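PDB 3TQE: malonyl-CoA-[acyl-carrier-protein] transacylase from Coxiella burnetii, which probably transfers the malonyl group from malonyl-CoA to holo-acyl carrier protein, releasing CoA and supplying malonyl-ACP for fatty acid synthesis. Local coordinates for residues I173-S177 with P203-L208. Sequence-based numbering, arbitrary orientation. Where two conformers were deposited one is given.
With GLY (glycine), chain B.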
# COMPACT_ATOMS: atom_id res chain seq x y z
N ILE A 173 -11.51 -3.99 -8.93
CA ILE A 173 -12.81 -3.43 -8.61
C ILE A 173 -13.26 -3.90 -7.24
O ILE A 173 -12.79 -4.89 -6.72
CB ILE A 173 -13.86 -3.76 -9.70
CG1 ILE A 173 -14.14 -5.27 -9.78
CG2 ILE A 173 -13.39 -3.19 -11.04
CD1 ILE A 173 -15.38 -5.64 -10.66
N SER A 174 -14.18 -3.15 -6.67
CA SER A 174 -14.65 -3.38 -5.33
C SER A 174 -16.12 -3.04 -5.24
O SER A 174 -16.58 -2.16 -5.94
CB SER A 174 -13.87 -2.45 -4.41
OG SER A 174 -14.14 -2.76 -3.09
N GLY A 175 -16.82 -3.71 -4.34
CA GLY A 175 -18.20 -3.36 -4.06
C GLY A 175 -18.95 -4.53 -3.47
O GLY A 175 -18.38 -5.41 -2.83
N HIS A 176 -20.24 -4.52 -3.69
CA HIS A 176 -21.04 -5.64 -3.26
C HIS A 176 -20.65 -6.89 -3.99
O HIS A 176 -20.37 -6.85 -5.19
CB HIS A 176 -22.50 -5.36 -3.53
CG HIS A 176 -23.06 -4.33 -2.63
ND1 HIS A 176 -23.43 -3.08 -3.07
CD2 HIS A 176 -23.31 -4.35 -1.30
CE1 HIS A 176 -23.89 -2.38 -2.05
NE2 HIS A 176 -23.85 -3.14 -0.97
N SER A 177 -20.69 -8.01 -3.29
CA SER A 177 -20.18 -9.24 -3.84
C SER A 177 -20.89 -9.63 -5.12
O SER A 177 -20.26 -10.04 -6.08
CB SER A 177 -20.26 -10.38 -2.85
OG SER A 177 -21.51 -10.46 -2.33
N PRO A 203 -14.41 -4.83 0.87
CA PRO A 203 -14.42 -4.08 -0.37
C PRO A 203 -13.86 -2.67 -0.18
O PRO A 203 -14.58 -1.71 0.00
CB PRO A 203 -15.89 -4.04 -0.74
CG PRO A 203 -16.58 -3.98 0.59
CD PRO A 203 -15.75 -4.87 1.50
N SER A 204 -12.55 -2.59 -0.23
CA SER A 204 -11.89 -1.33 0.06
C SER A 204 -11.97 -0.38 -1.12
O SER A 204 -12.27 -0.78 -2.25
CB SER A 204 -10.44 -1.60 0.46
OG SER A 204 -9.75 -2.34 -0.51
N HIS A 205 -11.74 0.90 -0.84
CA HIS A 205 -11.65 1.93 -1.85
C HIS A 205 -12.90 2.08 -2.64
O HIS A 205 -12.84 2.24 -3.85
CB HIS A 205 -10.45 1.68 -2.74
CG HIS A 205 -9.21 1.57 -1.96
ND1 HIS A 205 -8.73 2.62 -1.21
CD2 HIS A 205 -8.40 0.52 -1.70
CE1 HIS A 205 -7.66 2.22 -0.55
NE2 HIS A 205 -7.45 0.95 -0.81
N CYS A 206 -14.02 2.04 -1.94
CA CYS A 206 -15.30 2.30 -2.53
C CYS A 206 -16.21 2.83 -1.46
O CYS A 206 -15.87 2.80 -0.29
CB CYS A 206 -15.86 1.04 -3.20
SG CYS A 206 -16.63 -0.17 -2.15
N PRO A 207 -17.39 3.31 -1.84
CA PRO A 207 -18.26 3.92 -0.85
C PRO A 207 -18.75 3.00 0.26
O PRO A 207 -19.19 3.49 1.30
CB PRO A 207 -19.44 4.40 -1.71
CG PRO A 207 -18.83 4.68 -2.99
CD PRO A 207 -17.83 3.62 -3.21
N LEU A 208 -18.63 1.69 0.10
CA LEU A 208 -18.97 0.80 1.20
C LEU A 208 -18.08 0.97 2.41
O LEU A 208 -18.42 0.54 3.50
CB LEU A 208 -18.95 -0.65 0.77
CG LEU A 208 -19.95 -0.98 -0.32
CD1 LEU A 208 -19.83 -2.45 -0.62
CD2 LEU A 208 -21.37 -0.61 0.12
N GLY B . -6.58 -2.50 -0.59
CA GLY B . -5.89 -2.74 0.72
C GLY B . -6.21 -1.69 1.77
O GLY B . -5.48 -1.45 2.75
OXT GLY B . -7.23 -1.03 1.64
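Ser174 against Pro203 and Ser204, and His176 against Leu208, make a largely buried contact between strand 170-174 with the turn through Gly175, in the ferredoxin-like small subdomain as in other FabD enzymes, and the loop that precedes helix 210-220. Ser174 and Pro203 lie closest along the backbones. In the conformer described, the hydroxyl of Ser174, anti to its own backbone N (chi1 -172°), is directed at the loop, against Pro203, and donates to the carbonyl of Ser204, which follows Pro203: Ser174 OG is 2.9 Å from Ser204 O. The bend at that oxygen is 131°, and the donor stands 27° out of the carbonyl plane. Ser174 OG also packs against Pro203 CB at 3.2 Å. Cys206 SG lies beside the same hydroxyl, 3.7 Å from Ser174 OG, and also packs on Gly175 CA. That thiol is held within its own loop, since Leu208 N donates a hydrogen bond to Cys206 SG (3.5 Å). Further on, the Leu208 branches divide the work. CD1 sits over the centre of one face of the His176 ring in a CH-pi contact, 4.1 Å from the centroid, and also meets Gly175 C; CD2 lies by the NE2 corner. His176, the N-cap residue of helix 177-189, has its ND1 hydrogen-bonded to Val159 N, which helps fix the ring's rotation. At the far side of the loop, Ser204 OG, in one of its two conformers, accepts a hydrogen bond from the N of the bound glycine, and His205 NE2 is hydrogen-bonded to Ser96 OG. The contact thus ties the small subdomain to the loop carrying the predicted catalytic histidine, part of the Ser-His active site characteristic of FabD-type malonyl transferases.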